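Local coordinates for protein trehalose-6-phosphate phosphatase (Candida albicans, PDB 5DXI) that is a phosphatase of the HAD clan that holds a magnesium ion, a beryllium trifluoride ion and a glycan, at residues A[26-31]-A[189-194]; A[116-121]-A[133-138]; A[140-145]-A[154-159]; A[172-177]-A[183-188]. All coordinates share one frame; numbering follows the deposited sequence.

Interaction 1 (A[26-31]-A[189-194]); sequences LFDYDG and VNKGEI. With MG (magnesium ion), chain E; BEF (beryllium trifluoride ion), chain F; GLC (alpha-D-glucopyranose), chain C; GLC (alpha-D-glucopyranose), chain B.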
# COMPACT_ATOMS: atom_id res chain seq x y z
N LEU A 26 -8.39 2.47 -0.97
CA LEU A 26 -6.95 2.52 -1.17
C LEU A 26 -6.32 1.24 -0.64
O LEU A 26 -5.97 1.13 0.55
CB LEU A 26 -6.36 3.74 -0.47
CG LEU A 26 -7.06 5.04 -0.84
CD1 LEU A 26 -6.84 6.11 0.25
CD2 LEU A 26 -6.59 5.53 -2.20
N PHE A 27 -6.17 0.27 -1.53
CA PHE A 27 -5.79 -1.08 -1.12
C PHE A 27 -4.36 -1.42 -1.42
O PHE A 27 -3.94 -1.43 -2.58
CB PHE A 27 -6.65 -2.15 -1.79
CG PHE A 27 -8.11 -2.07 -1.49
CD1 PHE A 27 -8.56 -1.52 -0.28
CD2 PHE A 27 -9.05 -2.57 -2.38
CE1 PHE A 27 -9.91 -1.46 0.01
CE2 PHE A 27 -10.40 -2.51 -2.10
CZ PHE A 27 -10.84 -1.96 -0.90
N ASP A 28 -3.63 -1.75 -0.37
CA ASP A 28 -2.44 -2.56 -0.53
C ASP A 28 -2.83 -3.92 -1.14
O ASP A 28 -3.95 -4.37 -0.92
CB ASP A 28 -1.79 -2.78 0.81
CG ASP A 28 -0.54 -3.52 0.68
OD1 ASP A 28 0.20 -3.08 -0.20
OD2 ASP A 28 -0.31 -4.53 1.36
N TYR A 29 -1.91 -4.59 -1.84
CA TYR A 29 -2.19 -5.92 -2.38
C TYR A 29 -1.60 -7.03 -1.51
O TYR A 29 -2.33 -7.71 -0.78
CB TYR A 29 -1.68 -6.09 -3.82
CG TYR A 29 -2.04 -7.46 -4.39
CD1 TYR A 29 -3.36 -7.78 -4.66
CD2 TYR A 29 -1.06 -8.42 -4.61
CE1 TYR A 29 -3.71 -9.02 -5.15
CE2 TYR A 29 -1.41 -9.69 -5.12
CZ TYR A 29 -2.74 -9.97 -5.39
OH TYR A 29 -3.12 -11.20 -5.89
N ASP A 30 -0.29 -7.21 -1.55
CA ASP A 30 0.34 -8.32 -0.84
C ASP A 30 0.18 -8.26 0.68
O ASP A 30 0.42 -7.25 1.31
CB ASP A 30 1.83 -8.40 -1.17
CG ASP A 30 2.07 -8.82 -2.61
OD1 ASP A 30 1.95 -10.03 -2.89
OD2 ASP A 30 2.38 -7.94 -3.45
N GLY A 31 -0.25 -9.38 1.26
CA GLY A 31 -0.45 -9.49 2.69
C GLY A 31 -1.68 -8.74 3.15
O GLY A 31 -1.95 -8.66 4.36
N VAL A 189 9.32 9.73 -3.80
CA VAL A 189 8.12 9.00 -4.24
C VAL A 189 7.79 7.94 -3.17
O VAL A 189 8.70 7.30 -2.64
CB VAL A 189 8.29 8.32 -5.62
CG1 VAL A 189 8.31 9.35 -6.76
CG2 VAL A 189 9.53 7.43 -5.65
N ASN A 190 6.51 7.80 -2.84
CA ASN A 190 6.06 6.81 -1.85
C ASN A 190 4.54 6.69 -1.86
O ASN A 190 3.85 7.50 -2.49
CB ASN A 190 6.55 7.17 -0.45
CG ASN A 190 6.07 8.54 -0.00
OD1 ASN A 190 4.90 8.72 0.38
ND2 ASN A 190 6.98 9.52 -0.02
N LYS A 191 4.02 5.68 -1.17
CA LYS A 191 2.58 5.41 -1.18
C LYS A 191 1.79 6.58 -0.56
O LYS A 191 0.62 6.78 -0.88
CB LYS A 191 2.26 4.10 -0.45
CG LYS A 191 2.77 2.82 -1.14
CD LYS A 191 2.06 1.58 -0.59
CE LYS A 191 2.46 0.28 -1.34
NZ LYS A 191 1.71 -0.90 -0.76
N GLY A 192 2.42 7.34 0.33
CA GLY A 192 1.78 8.50 0.93
C GLY A 192 1.50 9.60 -0.08
O GLY A 192 0.45 10.25 -0.02
N GLU A 193 2.41 9.80 -1.03
CA GLU A 193 2.21 10.76 -2.12
C GLU A 193 1.02 10.36 -2.99
O GLU A 193 0.22 11.21 -3.40
CB GLU A 193 3.45 10.84 -3.02
CG GLU A 193 4.45 11.86 -2.63
CD GLU A 193 3.85 13.25 -2.51
OE1 GLU A 193 3.23 13.74 -3.49
OE2 GLU A 193 3.99 13.82 -1.42
N ILE A 194 0.95 9.07 -3.29
CA ILE A 194 -0.14 8.53 -4.10
C ILE A 194 -1.48 8.82 -3.42
O ILE A 194 -2.42 9.28 -4.07
CB ILE A 194 0.01 6.98 -4.31
CG1 ILE A 194 1.37 6.64 -4.93
CG2 ILE A 194 -1.11 6.43 -5.20
CD1 ILE A 194 1.58 7.24 -6.31
MG MG E . 1.54 -5.53 1.54
BE BEF F . 1.17 -4.00 -0.93
F1 BEF F . 2.78 -3.34 -1.25
F2 BEF F . 1.92 -5.50 -0.38
F3 BEF F . 0.99 -4.73 -2.53
C1 GLC C . 5.91 -8.84 -2.65
C2 GLC C . 6.81 -8.56 -3.84
C3 GLC C . 7.60 -7.27 -3.60
C4 GLC C . 6.63 -6.14 -3.32
C5 GLC C . 5.75 -6.52 -2.12
C6 GLC C . 4.70 -5.45 -1.90
O1 GLC C . 6.69 -9.12 -1.49
O2 GLC C . 7.69 -9.67 -4.02
O3 GLC C . 8.36 -6.94 -4.75
O4 GLC C . 7.34 -4.92 -3.02
O5 GLC C . 5.06 -7.73 -2.37
O6 GLC C . 3.80 -5.45 -3.02
C1 GLC B . 5.89 -9.59 -0.40
C2 GLC B . 6.76 -10.08 0.73
C3 GLC B . 7.52 -11.33 0.31
C4 GLC B . 6.54 -12.42 -0.11
C5 GLC B . 5.67 -11.88 -1.24
C6 GLC B . 4.59 -12.86 -1.67
O2 GLC B . 7.70 -9.07 1.11
O3 GLC B . 8.34 -11.76 1.40
O4 GLC B . 7.25 -13.56 -0.59
O5 GLC B . 5.02 -10.66 -0.82
O6 GLC B . 3.62 -12.97 -0.61
O HOH W 1 2.76 -3.86 1.87
O HOH W 2 2.98 -6.85 2.06
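Asp28 and Lys191 meet at the beryllium trifluoride ion. Lys191 NZ lies 2.7 Å from Asp28 OD1, and the two side chains approach at a slant. The sole residue pair in touch between 26-31 and 189-194 is this one. The extended Lys191 chain and the Asp28 carboxylate together bridge Asp28 CA and Lys191 CA, which are 9.4 Å apart. The amino group also donates to BEF F1 at 2.7 Å. Outside the segments NZ has a salt bridge to Asp237 and a hydrogen bond to the Ile67 carbonyl. These partners fix the position of the amino group.

The covalent bond runs from Asp28 OD1 to the beryllium at 1.5 Å. The other carboxylate oxygen, OD2, binds the magnesium ion at 2.1 Å and is hydrogen-bonded to Thr32. With CG anti to the backbone N (chi1 -176°), the carboxylate is carried toward the ions, OD1 to beryllium and OD2 to magnesium. Asp28, Asp30 and Thr32 fit the DxDx(T/V) pattern of the HAD clan, placed just after strand 23-27.

Asp30 O, two waters and Asp233 also bind the magnesium ion. Both waters also donate to BEF F2. The backbone N-H groups of Tyr29 and Asp30 converge on BEF F3, each at 3.0 Å from the fluorine, with angles of 140° and 154°. Ser68 OG and Gly69 N hydrogen-bond to the beryllium trifluoride.

Helix 191-199 begins at Lys191, a side chain's length from the site. Asn190 is its N-cap: OD1 accepts from Glu193 N at 3.1 Å, with the donor above the carbonyl plane, and weakly from Gly192 N.

Interaction 2 (A[116-121]-A[133-138]); sequences KVDDIF and IERKKV. With GLC (alpha-D-glucopyranose), chain C.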
# COMPACT_ATOMS: atom_id res chain seq x y z
N LYS A 116 24.69 0.57 -7.31
CA LYS A 116 25.37 0.48 -6.03
C LYS A 116 24.55 -0.37 -5.06
O LYS A 116 25.11 -1.18 -4.32
CB LYS A 116 25.64 1.87 -5.47
CG LYS A 116 26.68 2.63 -6.29
CD LYS A 116 26.91 4.05 -5.80
CE LYS A 116 27.95 4.75 -6.68
NZ LYS A 116 28.02 6.21 -6.39
N VAL A 117 23.23 -0.19 -5.07
CA VAL A 117 22.36 -1.03 -4.25
C VAL A 117 22.43 -2.48 -4.72
O VAL A 117 22.53 -3.40 -3.91
CB VAL A 117 20.91 -0.51 -4.27
CG1 VAL A 117 19.95 -1.53 -3.66
CG2 VAL A 117 20.82 0.82 -3.54
N ASP A 118 22.39 -2.67 -6.04
CA ASP A 118 22.48 -3.99 -6.65
C ASP A 118 23.75 -4.71 -6.21
O ASP A 118 23.70 -5.86 -5.78
CB ASP A 118 22.45 -3.86 -8.18
CG ASP A 118 22.10 -5.16 -8.88
OD1 ASP A 118 21.69 -6.13 -8.22
OD2 ASP A 118 22.23 -5.20 -10.11
N ASP A 119 24.88 -4.02 -6.31
CA ASP A 119 26.17 -4.55 -5.87
C ASP A 119 26.14 -4.97 -4.41
O ASP A 119 26.66 -6.03 -4.04
CB ASP A 119 27.28 -3.51 -6.08
CG ASP A 119 27.66 -3.36 -7.54
OD1 ASP A 119 27.18 -4.17 -8.37
OD2 ASP A 119 28.43 -2.44 -7.87
N ILE A 120 25.52 -4.16 -3.57
CA ILE A 120 25.46 -4.47 -2.16
C ILE A 120 24.56 -5.70 -1.94
O ILE A 120 24.90 -6.58 -1.15
CB ILE A 120 24.96 -3.25 -1.35
CG1 ILE A 120 26.01 -2.15 -1.41
CG2 ILE A 120 24.65 -3.64 0.09
CD1 ILE A 120 25.56 -0.80 -0.85
N PHE A 121 23.44 -5.76 -2.66
CA PHE A 121 22.51 -6.88 -2.57
C PHE A 121 23.18 -8.18 -3.05
O PHE A 121 22.92 -9.25 -2.50
CB PHE A 121 21.24 -6.62 -3.38
CG PHE A 121 20.20 -5.78 -2.66
CD1 PHE A 121 20.29 -5.56 -1.29
CD2 PHE A 121 19.14 -5.20 -3.36
CE1 PHE A 121 19.34 -4.78 -0.62
CE2 PHE A 121 18.18 -4.42 -2.69
CZ PHE A 121 18.29 -4.21 -1.33
N ILE A 133 17.41 -11.43 -5.52
CA ILE A 133 17.24 -10.02 -5.83
C ILE A 133 16.12 -9.85 -6.85
O ILE A 133 16.09 -10.53 -7.86
CB ILE A 133 18.53 -9.42 -6.42
CG1 ILE A 133 19.65 -9.43 -5.39
CG2 ILE A 133 18.30 -8.00 -6.94
CD1 ILE A 133 21.01 -9.12 -5.97
N GLU A 134 15.20 -8.93 -6.57
CA GLU A 134 14.16 -8.58 -7.54
C GLU A 134 14.43 -7.17 -8.05
O GLU A 134 14.33 -6.20 -7.29
CB GLU A 134 12.77 -8.68 -6.91
CG GLU A 134 11.64 -8.36 -7.87
CD GLU A 134 10.28 -8.30 -7.18
OE1 GLU A 134 10.21 -8.39 -5.92
OE2 GLU A 134 9.28 -8.16 -7.91
N ARG A 135 14.75 -7.06 -9.33
CA ARG A 135 15.01 -5.77 -9.96
C ARG A 135 13.76 -5.29 -10.68
O ARG A 135 13.40 -5.82 -11.72
CB ARG A 135 16.18 -5.86 -10.94
CG ARG A 135 17.51 -6.15 -10.27
CD ARG A 135 18.59 -6.60 -11.25
NE ARG A 135 19.75 -7.04 -10.49
CZ ARG A 135 20.00 -8.31 -10.15
NH1 ARG A 135 19.19 -9.28 -10.55
NH2 ARG A 135 21.08 -8.60 -9.44
N LYS A 136 13.09 -4.31 -10.11
CA LYS A 136 11.93 -3.76 -10.80
C LYS A 136 12.43 -2.60 -11.66
O LYS A 136 13.63 -2.44 -11.82
CB LYS A 136 10.86 -3.36 -9.80
CG LYS A 136 10.46 -4.50 -8.85
CD LYS A 136 9.58 -3.95 -7.73
CE LYS A 136 9.71 -4.76 -6.47
NZ LYS A 136 8.87 -4.22 -5.37
N LYS A 137 11.53 -1.77 -12.18
CA LYS A 137 11.97 -0.68 -13.05
C LYS A 137 12.71 0.38 -12.26
O LYS A 137 13.77 0.86 -12.67
CB LYS A 137 10.79 -0.07 -13.81
CG LYS A 137 10.16 -0.98 -14.86
CD LYS A 137 9.91 -0.18 -16.14
CE LYS A 137 8.69 -0.68 -16.89
NZ LYS A 137 7.83 0.48 -17.29
N VAL A 138 12.16 0.75 -11.10
CA VAL A 138 12.81 1.74 -10.26
C VAL A 138 13.31 1.09 -8.96
O VAL A 138 14.51 1.00 -8.73
CB VAL A 138 11.85 2.91 -9.95
CG1 VAL A 138 12.52 3.89 -9.00
CG2 VAL A 138 11.43 3.59 -11.24
C1 GLC C . 5.91 -8.84 -2.65
C2 GLC C . 6.81 -8.56 -3.84
C3 GLC C . 7.60 -7.27 -3.60
C4 GLC C . 6.63 -6.14 -3.32
C5 GLC C . 5.75 -6.52 -2.12
C6 GLC C . 4.70 -5.45 -1.90
O1 GLC C . 6.69 -9.12 -1.49
O2 GLC C . 7.69 -9.67 -4.02
O3 GLC C . 8.36 -6.94 -4.75
O4 GLC C . 7.34 -4.92 -3.02
O5 GLC C . 5.06 -7.73 -2.37
O6 GLC C . 3.80 -5.45 -3.02
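Arg135 reaches from the strand 133-135 to Asp118 on the helix 116-121. Its CB starts a chain that is extended from CG to NE. CD passes 4.1 Å from Asp118 OD2. NE then donates to OD2 at 3.1 Å, with an angle of 160°, and makes a second, weak bond to OD1. CZ carries the guanidinium plane, and one face of it is covered by Ile133 CG2. At the tip, NH2 donates to Asp118 OD1 at 2.8 Å, on the syn lone pair of that oxygen.

The result is a side-on salt bridge, NE chiefly to OD2 and NH2 to OD1. The fit is not flat: the carboxylate and guanidinium planes are 64° apart. Asp118 presents its carboxylate to the strand with CG anti to the backbone N (chi1 -162°).

Beside this polar grip, Ile133 CD1 packs on Phe121 CB at 3.6 Å. The next strand residue, Glu134, faces the other way and takes the O3 hydroxyl of the chain C glucose.

Helix segment 116-121 runs nearly antiparallel to strand segment 133-135, and helix 113-126 lies against one face of the four-stranded antiparallel sheet. Phe121 extends between strand 181-186, at Ile182 and Val184, and helix 149-165, at Cys159 and Leu163.

Interaction 3 (A[140-145]-A[154-159]); sequences LTWHYR and FQAEKC. With GLC (alpha-D-glucopyranose), chain B; GLC (alpha-D-glucopyranose), chain C.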
# COMPACT_ATOMS: atom_id res chain seq x y z
N LEU A 140 14.33 -1.61 -6.06
CA LEU A 140 15.00 -2.91 -5.99
C LEU A 140 14.62 -3.60 -4.69
O LEU A 140 14.47 -2.94 -3.66
CB LEU A 140 16.52 -2.77 -6.08
CG LEU A 140 17.09 -2.48 -7.47
CD1 LEU A 140 17.17 -0.99 -7.71
CD2 LEU A 140 18.44 -3.15 -7.65
N THR A 141 14.47 -4.91 -4.75
CA THR A 141 14.04 -5.69 -3.59
C THR A 141 15.00 -6.84 -3.33
O THR A 141 15.33 -7.60 -4.24
CB THR A 141 12.62 -6.25 -3.81
OG1 THR A 141 11.72 -5.18 -4.09
CG2 THR A 141 12.15 -6.98 -2.57
N TRP A 142 15.46 -6.97 -2.09
CA TRP A 142 16.19 -8.17 -1.71
C TRP A 142 15.30 -9.05 -0.84
O TRP A 142 14.87 -8.63 0.24
CB TRP A 142 17.50 -7.82 -0.99
CG TRP A 142 18.31 -9.03 -0.63
CD1 TRP A 142 18.86 -9.96 -1.49
CD2 TRP A 142 18.68 -9.45 0.69
NE1 TRP A 142 19.53 -10.93 -0.77
CE2 TRP A 142 19.44 -10.63 0.56
CE3 TRP A 142 18.45 -8.93 1.97
CZ2 TRP A 142 19.96 -11.31 1.67
CZ3 TRP A 142 18.97 -9.60 3.07
CH2 TRP A 142 19.71 -10.78 2.91
N HIS A 143 15.02 -10.25 -1.34
CA HIS A 143 14.16 -11.22 -0.66
C HIS A 143 14.97 -12.23 0.15
O HIS A 143 15.92 -12.81 -0.38
CB HIS A 143 13.31 -11.99 -1.65
CG HIS A 143 12.25 -11.17 -2.33
ND1 HIS A 143 11.03 -10.90 -1.74
CD2 HIS A 143 12.21 -10.61 -3.56
CE1 HIS A 143 10.29 -10.20 -2.58
NE2 HIS A 143 10.98 -10.01 -3.69
N TYR A 144 14.59 -12.49 1.40
CA TYR A 144 15.24 -13.56 2.16
C TYR A 144 14.26 -14.46 2.91
O TYR A 144 14.64 -15.12 3.87
CB TYR A 144 16.27 -12.97 3.14
CG TYR A 144 15.75 -12.00 4.17
CD1 TYR A 144 15.35 -12.44 5.43
CD2 TYR A 144 15.67 -10.64 3.89
CE1 TYR A 144 14.88 -11.55 6.39
CE2 TYR A 144 15.20 -9.73 4.85
CZ TYR A 144 14.80 -10.20 6.09
OH TYR A 144 14.33 -9.33 7.05
N ARG A 145 13.01 -14.49 2.46
CA ARG A 145 12.00 -15.34 3.09
C ARG A 145 12.41 -16.82 3.03
O ARG A 145 12.23 -17.57 3.99
CB ARG A 145 10.63 -15.12 2.44
CG ARG A 145 9.50 -15.97 3.02
CD ARG A 145 8.14 -15.45 2.58
NE ARG A 145 7.95 -14.04 2.97
CZ ARG A 145 7.65 -13.63 4.20
NH1 ARG A 145 7.48 -14.52 5.18
NH2 ARG A 145 7.50 -12.33 4.45
N PHE A 154 19.99 -11.97 10.34
CA PHE A 154 21.30 -11.44 10.69
C PHE A 154 21.89 -10.68 9.51
O PHE A 154 22.34 -9.54 9.66
CB PHE A 154 22.25 -12.57 11.12
CG PHE A 154 23.64 -12.10 11.45
CD1 PHE A 154 23.89 -11.39 12.61
CD2 PHE A 154 24.70 -12.39 10.60
CE1 PHE A 154 25.18 -10.96 12.92
CE2 PHE A 154 25.99 -11.97 10.90
CZ PHE A 154 26.22 -11.25 12.06
N GLN A 155 21.92 -11.32 8.35
CA GLN A 155 22.45 -10.69 7.14
C GLN A 155 21.63 -9.46 6.75
O GLN A 155 22.18 -8.47 6.26
CB GLN A 155 22.49 -11.69 5.98
CG GLN A 155 23.44 -12.83 6.22
CD GLN A 155 24.85 -12.36 6.51
OE1 GLN A 155 25.53 -12.93 7.37
NE2 GLN A 155 25.30 -11.32 5.82
N ALA A 156 20.32 -9.54 6.96
CA ALA A 156 19.41 -8.45 6.64
C ALA A 156 19.75 -7.22 7.46
O ALA A 156 19.79 -6.12 6.92
CB ALA A 156 17.98 -8.85 6.89
N GLU A 157 19.99 -7.42 8.75
CA GLU A 157 20.25 -6.31 9.66
C GLU A 157 21.51 -5.54 9.29
O GLU A 157 21.56 -4.31 9.42
CB GLU A 157 20.38 -6.82 11.10
CG GLU A 157 20.95 -5.79 12.06
CD GLU A 157 20.70 -6.15 13.52
OE1 GLU A 157 20.76 -7.35 13.86
OE2 GLU A 157 20.46 -5.22 14.32
N LYS A 158 22.52 -6.25 8.79
CA LYS A 158 23.78 -5.59 8.50
C LYS A 158 23.80 -5.12 7.05
O LYS A 158 24.60 -4.25 6.68
CB LYS A 158 24.96 -6.52 8.82
CG LYS A 158 24.93 -6.98 10.29
CD LYS A 158 25.89 -6.16 11.17
CE LYS A 158 25.16 -5.53 12.37
NZ LYS A 158 24.20 -6.46 13.06
N CYS A 159 22.93 -5.68 6.22
CA CYS A 159 22.70 -5.10 4.91
C CYS A 159 22.02 -3.75 5.08
O CYS A 159 22.39 -2.78 4.44
CB CYS A 159 21.87 -6.03 4.03
SG CYS A 159 21.60 -5.38 2.35
C1 GLC B . 5.89 -9.59 -0.40
C2 GLC B . 6.76 -10.08 0.73
C3 GLC B . 7.52 -11.33 0.31
C4 GLC B . 6.54 -12.42 -0.11
C5 GLC B . 5.67 -11.88 -1.24
C6 GLC B . 4.59 -12.86 -1.67
O2 GLC B . 7.70 -9.07 1.11
O3 GLC B . 8.34 -11.76 1.40
O4 GLC B . 7.25 -13.56 -0.59
O5 GLC B . 5.02 -10.66 -0.82
O6 GLC B . 3.62 -12.97 -0.61
C1 GLC C . 5.91 -8.84 -2.65
C2 GLC C . 6.81 -8.56 -3.84
C3 GLC C . 7.60 -7.27 -3.60
C4 GLC C . 6.63 -6.14 -3.32
C5 GLC C . 5.75 -6.52 -2.12
C6 GLC C . 4.70 -5.45 -1.90
O1 GLC C . 6.69 -9.12 -1.49
O2 GLC C . 7.69 -9.67 -4.02
O3 GLC C . 8.36 -6.94 -4.75
O4 GLC C . 7.34 -4.92 -3.02
O5 GLC C . 5.06 -7.73 -2.37
O6 GLC C . 3.80 -5.45 -3.02
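Segments 140-145 and 154-159 come closest at Tyr144, just past the strand, and Ala156, whose CA atoms are 8.0 Å apart, and no hydrogen bond joins the two segments. Ala156 sits at the centre. Its CB lies over one face of the Tyr144 ring, 3.5 Å from CZ. Tyr144 CG stands between its backbone N and carbonyl carbon (chi1 59°), and the ring is turned to present that face to the methyl group. Trp142 meets the same alanine differently, with its ring edge: CZ3 is 3.8 Å from Ala156 CA.

This is helix-on-sheet packing in the smaller domain with the antiparallel sheet, probably the cap inserted into the HAD core. Helix 149-165 lies on the face of the sheet that carries Trp142.

Cys159 makes an oblique sulfur-aromatic contact. Its SG is 5.3 Å from the centroid of the six-membered ring of Trp142. Phe121 of helix 113-126 meets the indole as well.

The other face of the strand serves the glycan. His143 brings its ring edge to the sugars, with CE1 3.0 Å from O2 of the chain C glucose. Beyond the strand end, Arg145 NE donates to O3 of the chain B glucose at 2.8 Å.

Interaction 4 (A[172-177]-A[183-188]); sequences DVEVMA and EVRPKF. With GLC (alpha-D-glucopyranose), chain C.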
# COMPACT_ATOMS: atom_id res chain seq x y z
N ASP A 172 19.21 10.51 -2.18
CA ASP A 172 17.94 10.60 -1.48
C ASP A 172 17.09 9.37 -1.79
O ASP A 172 16.12 9.44 -2.54
CB ASP A 172 17.20 11.88 -1.84
CG ASP A 172 17.83 13.11 -1.23
OD1 ASP A 172 18.51 12.98 -0.18
OD2 ASP A 172 17.65 14.21 -1.80
N VAL A 173 17.48 8.24 -1.21
CA VAL A 173 16.70 7.01 -1.35
C VAL A 173 16.26 6.55 0.04
O VAL A 173 16.89 6.87 1.06
CB VAL A 173 17.50 5.88 -2.03
CG1 VAL A 173 17.88 6.28 -3.44
CG2 VAL A 173 18.74 5.55 -1.22
N GLU A 174 15.15 5.81 0.07
CA GLU A 174 14.64 5.26 1.31
C GLU A 174 15.01 3.78 1.37
O GLU A 174 14.82 3.07 0.40
CB GLU A 174 13.13 5.42 1.40
CG GLU A 174 12.57 5.01 2.76
CD GLU A 174 13.00 5.96 3.86
OE1 GLU A 174 13.16 7.17 3.57
OE2 GLU A 174 13.20 5.50 5.01
N VAL A 175 15.54 3.33 2.51
CA VAL A 175 15.84 1.91 2.69
C VAL A 175 14.77 1.29 3.59
O VAL A 175 14.76 1.52 4.81
CB VAL A 175 17.25 1.67 3.30
CG1 VAL A 175 17.52 0.19 3.48
CG2 VAL A 175 18.34 2.30 2.43
N MET A 176 13.88 0.50 3.00
CA MET A 176 12.70 0.01 3.70
C MET A 176 12.86 -1.45 4.11
O MET A 176 13.06 -2.30 3.25
CB MET A 176 11.45 0.13 2.83
CG MET A 176 10.83 1.50 2.71
SD MET A 176 9.22 1.42 1.88
CE MET A 176 9.69 0.85 0.24
N ALA A 177 12.76 -1.74 5.40
CA ALA A 177 12.67 -3.13 5.83
C ALA A 177 11.22 -3.56 5.63
O ALA A 177 10.31 -2.98 6.23
CB ALA A 177 13.11 -3.29 7.28
N GLU A 183 13.89 -3.18 0.67
CA GLU A 183 13.56 -2.53 -0.58
C GLU A 183 14.20 -1.17 -0.58
O GLU A 183 14.29 -0.55 0.43
CB GLU A 183 12.03 -2.41 -0.76
CG GLU A 183 11.28 -3.74 -0.80
CD GLU A 183 10.14 -3.77 -1.79
OE1 GLU A 183 10.20 -3.09 -2.80
OE2 GLU A 183 9.18 -4.49 -1.57
N VAL A 184 14.66 -0.74 -1.74
CA VAL A 184 15.24 0.59 -1.91
C VAL A 184 14.55 1.35 -3.04
O VAL A 184 14.37 0.82 -4.14
CB VAL A 184 16.75 0.52 -2.19
CG1 VAL A 184 17.31 1.92 -2.39
CG2 VAL A 184 17.47 -0.18 -1.03
N ARG A 185 14.14 2.58 -2.77
CA ARG A 185 13.50 3.38 -3.79
C ARG A 185 13.70 4.86 -3.44
O ARG A 185 14.05 5.17 -2.30
CB ARG A 185 12.03 3.01 -3.90
CG ARG A 185 11.26 3.29 -2.66
CD ARG A 185 10.02 4.12 -2.92
NE ARG A 185 9.20 4.12 -1.72
CZ ARG A 185 9.47 4.85 -0.64
NH1 ARG A 185 10.50 5.68 -0.64
NH2 ARG A 185 8.68 4.76 0.42
N PRO A 186 13.50 5.76 -4.43
CA PRO A 186 13.68 7.20 -4.20
C PRO A 186 12.84 7.65 -3.04
O PRO A 186 11.73 7.15 -2.86
CB PRO A 186 13.18 7.84 -5.51
CG PRO A 186 13.39 6.78 -6.54
CD PRO A 186 13.10 5.48 -5.82
N LYS A 187 13.38 8.55 -2.23
CA LYS A 187 12.73 8.95 -1.01
C LYS A 187 11.49 9.80 -1.29
O LYS A 187 10.54 9.80 -0.51
CB LYS A 187 13.71 9.69 -0.09
CG LYS A 187 13.17 9.89 1.31
CD LYS A 187 14.29 10.10 2.34
CE LYS A 187 14.83 11.51 2.30
NZ LYS A 187 13.82 12.47 2.81
N PHE A 188 11.50 10.54 -2.40
CA PHE A 188 10.45 11.52 -2.61
C PHE A 188 9.29 11.02 -3.47
O PHE A 188 8.40 11.79 -3.83
CB PHE A 188 11.05 12.80 -3.19
CG PHE A 188 12.06 13.44 -2.28
CD1 PHE A 188 11.65 14.08 -1.12
CD2 PHE A 188 13.42 13.38 -2.56
CE1 PHE A 188 12.58 14.65 -0.26
CE2 PHE A 188 14.34 13.95 -1.70
CZ PHE A 188 13.92 14.58 -0.55
C1 GLC C . 5.91 -8.84 -2.65
C2 GLC C . 6.81 -8.56 -3.84
C3 GLC C . 7.60 -7.27 -3.60
C4 GLC C . 6.63 -6.14 -3.32
C5 GLC C . 5.75 -6.52 -2.12
C6 GLC C . 4.70 -5.45 -1.90
O1 GLC C . 6.69 -9.12 -1.49
O2 GLC C . 7.69 -9.67 -4.02
O3 GLC C . 8.36 -6.94 -4.75
O4 GLC C . 7.34 -4.92 -3.02
O5 GLC C . 5.06 -7.73 -2.37
O6 GLC C . 3.80 -5.45 -3.02
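Glu174 and Arg185 form a hydrogen-bonded pair between the strands 173-177 and 183-186. Glu174 N donates to Arg185 O at 2.7 Å. The return bond, from Arg185 N to Glu174 O, is longer at 3.3 Å. Met176 and Glu183 form a second such pair, with both bonds at 2.8 Å: Met176 N to Glu183 O and Glu183 N to Met176 O. Lys187 N adds a bond to Asp172 O at the end of the ladder. A CA-H...O contact from Val184 to Glu174 O lies between the two pairs.

The strands are the arms of a beta hairpin, 173-178 and 181-186, at one side of the four-stranded antiparallel sheet. Strand 173-178 is one of its two outer strands.

Apolar contacts are made on the face of Val175 and Val184, where CG2 of one is 4.3 Å from CG2 of the other. Val173 CB also touches Val184 CG1. Helices 113-126 and 149-165 pack on this face.

The other face carries Glu174, Glu183 and Arg185, with Met176 among them. Arg185 is bent at chi2, and its guanidinium comes back over the neighbouring strand. NH1 lies 3.3 Å from Glu174 CB and donates to Pro186 O. NH2 lies 3.7 Å from Met176 SD, an oblique approach.

Farther out, Asp172 OD2 meets the edge of the Phe188 ring, 3.3 Å from CE2. Glu183 points its carboxylate off the strand to the glycan. Its OE2 lies very close to O4 of the chain C glucose, so the exact geometry of the bond is doubtful; OE1 has a salt bridge to Lys136.

Overall arrangement
The centre of interaction 1 is about 2 Å from the centre of the chain, and the contact is fully buried. It joins the loop after strand 23-27 to the start of helix 191-199 through charged and metal chemistry. Interactions 2, 3 and 4 belong to the antiparallel sheet, whose strand order is 132-135, 140-143, 181-186, 173-178. Interaction 4 is backbone pairing inside that sheet. Interactions 2 and 3 pack helices on it, the former partly by a salt bridge toward the surface, the latter by buried aromatic contacts. A probable hydrogen bond between Glu134 N and Thr141 O connects 2 and 3, and one between Leu140 O and Val184 N connects 3 and 4. All four reach the chain C glucose.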